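Local coordinates for protein pectinesterase (Sitophilus oryzae, PDB 4PMH) that probably hydrolyses the methyl esters of pectin, releasing methanol and helping the rice weevil digest plant cell walls, at residues A[55-67]-A[80-92]. Sequence-based numbering, arbitrary orientation.
Sequences VNAAINAGGTTRK and VYIPNTKVPLTIY. Unlike the reference sequence in segment 55-67: Ala61 (reference Thr).
Lys67 and Leu89 pair as neighbours in a parallel sheet, and two backbone bonds give the evidence: Lys67 N donates to Pro88 O (2.8 Å, 164° at the hydrogen), and Thr90 N to Lys67 O (2.9 Å). Just before this pairing, Arg66 turns its side chain across Thr90. With CG anti to the backbone N (chi1 175°) and a bend at chi3, the guanidinium comes down with one face over Pro88 CB, while NH1 donates to Thr90 OG1 at 3.0 Å, the acceptor tilted 27° out of the guanidinium plane. NH2 bonds Ala158 O, and Thr90 OG1 also pairs with Gln160 OE1. With an alanine in place of Arg66, Pro88 would probably lose the flat group lying over CB, and Thr90 OG1 and Ala158 O would each lose a donor.

Apolar packing joins helix 55-61 to segment 80-92. Ile59 CD1 presses on Pro83 CD at 3.4 Å, tighter than usual for carbons; Ala58 CB meets Leu89 CD2 at 3.6 Å, and Val55 CG1 and CG2 each lie 3.7 Å from Ile82 CD1. Val87 CG2 lies against CA of Gly62, the first residue to leave helical angles, with positive phi.

At the turn, Thr85 OG1 accepts from Val87 N, an ST turn, and one water bridges it to Ile59 O.

Helix 51-61 packs at one end of the right-handed parallel beta-helix typical of pectinesterases: strand 89-93 lies between 67-71 and 160-162, and strand 80-82 edges the sheet continued by 152-154.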
loop_
_atom_site.group_PDB
_atom_site.type_symbol
_atom_site.label_atom_id
_atom_site.label_comp_id
_atom_site.label_asym_id
_atom_site.label_seq_id
_atom_site.Cartn_x
_atom_site.Cartn_y
_atom_site.Cartn_z
ATOM N N VAL A 55 14.992 15.818 3.962
ATOM C CA VAL A 55 15.314 14.539 3.320
ATOM C C VAL A 55 16.625 14.683 2.560
ATOM O O VAL A 55 17.531 13.840 2.686
ATOM C CB VAL A 55 14.183 14.063 2.368
ATOM C CG1 VAL A 55 14.656 12.948 1.434
ATOM C CG2 VAL A 55 12.964 13.639 3.166
ATOM N N ASN A 56 16.732 15.788 1.823
ATOM C CA ASN A 56 17.894 16.075 1.024
ATOM C C ASN A 56 19.120 16.191 1.913
ATOM O O ASN A 56 20.173 15.658 1.589
ATOM C CB ASN A 56 17.725 17.394 0.272
ATOM C CG ASN A 56 16.749 17.305 -0.887
ATOM O OD1 ASN A 56 16.318 16.222 -1.287
ATOM N ND2 ASN A 56 16.409 18.460 -1.451
ATOM N N ALA A 57 18.992 16.904 3.020
ATOM C CA ALA A 57 20.132 17.072 3.934
ATOM C C ALA A 57 20.645 15.731 4.440
ATOM O O ALA A 57 21.851 15.475 4.415
ATOM C CB ALA A 57 19.774 17.979 5.111
ATOM N N ALA A 58 19.717 14.887 4.884
ATOM C CA ALA A 58 20.051 13.556 5.404
ATOM C C ALA A 58 20.700 12.652 4.340
ATOM O O ALA A 58 21.701 11.980 4.603
ATOM C CB ALA A 58 18.808 12.892 5.988
ATOM N N ILE A 59 20.146 12.654 3.125
ATOM C CA ILE A 59 20.695 11.836 2.055
ATOM C C ILE A 59 22.080 12.338 1.625
ATOM O O ILE A 59 23.025 11.536 1.516
ATOM C CB ILE A 59 19.737 11.780 0.853
ATOM C CG1 ILE A 59 18.480 11.019 1.258
ATOM C CG2 ILE A 59 20.433 11.136 -0.358
ATOM C CD1 ILE A 59 17.459 10.869 0.157
ATOM N N ASN A 60 22.201 13.652 1.423
ATOM C CA ASN A 60 23.446 14.254 0.947
ATOM C C ASN A 60 24.591 14.061 1.959
ATOM O O ASN A 60 25.744 13.904 1.563
ATOM C CB ASN A 60 23.280 15.741 0.652
ATOM C CG ASN A 60 22.416 16.018 -0.573
ATOM O OD1 ASN A 60 22.347 15.223 -1.524
ATOM N ND2 ASN A 60 21.738 17.153 -0.550
ATOM N N ALA A 61 24.271 14.013 3.242
ATOM C CA ALA A 61 25.310 13.868 4.262
ATOM C C ALA A 61 25.887 12.473 4.300
ATOM O O ALA A 61 26.958 12.276 4.862
ATOM C CB ALA A 61 24.794 14.254 5.627
ATOM N N GLY A 62 25.170 11.508 3.730
ATOM C CA GLY A 62 25.694 10.168 3.548
ATOM C C GLY A 62 25.863 9.425 4.856
ATOM O O GLY A 62 25.258 9.775 5.858
ATOM N N GLY A 63 26.709 8.404 4.847
ATOM C CA GLY A 63 26.925 7.578 6.041
ATOM C C GLY A 63 25.968 6.391 6.115
ATOM O O GLY A 63 25.043 6.266 5.305
ATOM N N THR A 64 26.199 5.538 7.108
ATOM C CA THR A 64 25.429 4.321 7.334
ATOM C C THR A 64 24.558 4.396 8.571
ATOM O O THR A 64 23.792 3.469 8.845
ATOM C CB THR A 64 26.382 3.149 7.599
ATOM O OG1 THR A 64 27.261 3.478 8.708
ATOM C CG2 THR A 64 27.178 2.870 6.371
ATOM N N THR A 65 24.702 5.465 9.347
ATOM C CA THR A 65 23.948 5.616 10.575
ATOM C C THR A 65 22.562 6.123 10.242
ATOM O O THR A 65 22.391 7.056 9.434
ATOM C CB THR A 65 24.657 6.542 11.579
ATOM O OG1 THR A 65 25.744 5.828 12.185
ATOM C CG2 THR A 65 23.718 6.995 12.683
ATOM N N ARG A 66 21.573 5.502 10.872
ATOM C CA ARG A 66 20.178 5.870 10.664
ATOM C C ARG A 66 19.985 7.316 11.109
ATOM O O ARG A 66 20.410 7.709 12.198
ATOM C CB ARG A 66 19.250 4.916 11.442
ATOM C CG ARG A 66 17.760 5.274 11.394
ATOM C CD ARG A 66 16.864 4.160 11.914
ATOM N NE ARG A 66 16.854 2.997 11.034
ATOM C CZ ARG A 66 16.208 2.933 9.868
ATOM N NH1 ARG A 66 15.499 3.981 9.399
ATOM N NH2 ARG A 66 16.295 1.835 9.132
ATOM N N LYS A 67 19.383 8.110 10.234
ATOM C CA LYS A 67 19.110 9.517 10.501
ATOM C C LYS A 67 17.615 9.729 10.721
ATOM O O LYS A 67 16.776 9.088 10.065
ATOM C CB LYS A 67 19.588 10.386 9.333
ATOM C CG LYS A 67 21.094 10.415 9.139
ATOM C CD LYS A 67 21.747 11.210 10.260
ATOM C CE LYS A 67 23.233 10.935 10.343
ATOM N NZ LYS A 67 23.778 11.671 11.504
ATOM N N VAL A 80 6.957 14.286 -0.843
ATOM C CA VAL A 80 8.200 13.845 -0.195
ATOM C C VAL A 80 8.753 12.695 -1.020
ATOM O O VAL A 80 8.092 11.660 -1.164
ATOM C CB VAL A 80 7.941 13.375 1.247
ATOM C CG1 VAL A 80 9.245 12.983 1.935
ATOM C CG2 VAL A 80 7.211 14.449 2.031
ATOM N N TYR A 81 9.933 12.900 -1.604
ATOM C CA TYR A 81 10.553 11.936 -2.493
ATOM C C TYR A 81 11.818 11.450 -1.813
ATOM O O TYR A 81 12.698 12.257 -1.481
ATOM C CB TYR A 81 10.929 12.548 -3.843
ATOM C CG TYR A 81 9.794 12.863 -4.808
ATOM C CD1 TYR A 81 8.480 12.524 -4.538
ATOM C CD2 TYR A 81 10.061 13.489 -6.027
ATOM C CE1 TYR A 81 7.468 12.826 -5.431
ATOM C CE2 TYR A 81 9.055 13.774 -6.942
ATOM C CZ TYR A 81 7.763 13.445 -6.633
ATOM O OH TYR A 81 6.750 13.747 -7.522
ATOM N N ILE A 82 11.892 10.140 -1.597
ATOM C CA ILE A 82 13.120 9.505 -1.092
ATOM C C ILE A 82 13.752 8.724 -2.229
ATOM O O ILE A 82 13.309 7.626 -2.533
ATOM C CB ILE A 82 12.898 8.528 0.090
ATOM C CG1 ILE A 82 11.882 9.052 1.108
ATOM C CG2 ILE A 82 14.243 8.169 0.716
ATOM C CD1 ILE A 82 12.342 10.150 2.031
ATOM N N PRO A 83 14.783 9.290 -2.884
ATOM C CA PRO A 83 15.491 8.569 -3.932
ATOM C C PRO A 83 16.388 7.480 -3.342
ATOM O O PRO A 83 16.666 7.492 -2.153
ATOM C CB PRO A 83 16.329 9.663 -4.593
ATOM C CG PRO A 83 16.648 10.578 -3.469
ATOM C CD PRO A 83 15.429 10.576 -2.586
ATOM N N ASN A 84 16.854 6.571 -4.184
ATOM C CA ASN A 84 17.689 5.461 -3.714
ATOM C C ASN A 84 18.938 6.006 -3.017
ATOM O O ASN A 84 19.572 6.926 -3.519
ATOM C CB ASN A 84 18.076 4.538 -4.869
ATOM C CG ASN A 84 18.434 3.118 -4.404
ATOM O OD1 ASN A 84 18.650 2.856 -3.223
ATOM N ND2 ASN A 84 18.497 2.203 -5.349
ATOM N N THR A 85 19.239 5.473 -1.837
ATOM C CA THR A 85 20.363 5.924 -1.031
ATOM C C THR A 85 20.699 4.818 -0.045
ATOM O O THR A 85 19.857 3.998 0.256
ATOM C CB THR A 85 20.035 7.218 -0.237
ATOM O OG1 THR A 85 21.092 7.514 0.680
ATOM C CG2 THR A 85 18.735 7.082 0.577
ATOM N N LYS A 86 21.927 4.798 0.448
ATOM C CA LYS A 86 22.343 3.826 1.474
ATOM C C LYS A 86 22.165 4.398 2.873
ATOM O O LYS A 86 22.423 3.700 3.856
ATOM C CB LYS A 86 23.819 3.427 1.307
ATOM C CG LYS A 86 24.255 3.036 -0.102
ATOM C CD LYS A 86 23.420 1.898 -0.664
ATOM C CE LYS A 86 24.127 1.206 -1.829
ATOM N NZ LYS A 86 25.135 0.203 -1.353
ATOM N N VAL A 87 21.756 5.666 2.973
ATOM C CA VAL A 87 21.452 6.251 4.285
ATOM C C VAL A 87 20.104 5.730 4.819
ATOM O O VAL A 87 19.059 5.981 4.181
ATOM C CB VAL A 87 21.367 7.790 4.244
ATOM C CG1 VAL A 87 21.111 8.320 5.648
ATOM C CG2 VAL A 87 22.649 8.396 3.673
ATOM N N PRO A 88 20.103 5.034 5.988
ATOM C CA PRO A 88 18.816 4.637 6.576
ATOM C C PRO A 88 18.095 5.852 7.169
ATOM O O PRO A 88 18.666 6.580 7.979
ATOM C CB PRO A 88 19.203 3.614 7.674
ATOM C CG PRO A 88 20.670 3.378 7.495
ATOM C CD PRO A 88 21.212 4.630 6.865
ATOM N N LEU A 89 16.838 6.044 6.781
ATOM C CA LEU A 89 16.068 7.195 7.202
ATOM C C LEU A 89 14.805 6.814 7.975
ATOM O O LEU A 89 14.074 5.895 7.591
ATOM C CB LEU A 89 15.666 7.996 5.969
ATOM C CG LEU A 89 16.751 8.472 4.999
ATOM C CD1 LEU A 89 16.086 9.174 3.807
ATOM C CD2 LEU A 89 17.714 9.427 5.651
ATOM N N THR A 90 14.564 7.528 9.076
ATOM C CA THR A 90 13.312 7.466 9.810
ATOM C C THR A 90 12.678 8.852 9.717
ATOM O O THR A 90 13.299 9.845 10.088
ATOM C CB THR A 90 13.576 7.098 11.280
ATOM O OG1 THR A 90 14.151 5.792 11.321
ATOM C CG2 THR A 90 12.308 7.120 12.099
ATOM N N ILE A 91 11.469 8.920 9.179
ATOM C CA ILE A 91 10.738 10.170 9.052
ATOM C C ILE A 91 9.510 10.058 9.929
ATOM O O ILE A 91 8.641 9.222 9.668
ATOM C CB ILE A 91 10.330 10.436 7.576
ATOM C CG1 ILE A 91 11.575 10.535 6.683
ATOM C CG2 ILE A 91 9.510 11.727 7.443
ATOM C CD1 ILE A 91 11.914 9.257 5.966
ATOM N N TYR A 92 9.430 10.894 10.967
ATOM C CA TYR A 92 8.332 10.824 11.901
ATOM C C TYR A 92 7.692 12.144 12.243
ATOM O O TYR A 92 8.357 13.155 12.315
ATOM C CB TYR A 92 8.760 10.116 13.176
ATOM C CG TYR A 92 9.700 10.878 14.073
ATOM C CD1 TYR A 92 11.065 10.803 13.902
ATOM C CD2 TYR A 92 9.217 11.626 15.106
ATOM C CE1 TYR A 92 11.935 11.485 14.753
ATOM C CE2 TYR A 92 10.059 12.296 15.970
ATOM C CZ TYR A 92 11.421 12.222 15.778
ATOM O OH TYR A 92 12.263 12.913 16.619
HETATM O O HOH W 1 23.286 8.984 -0.113
#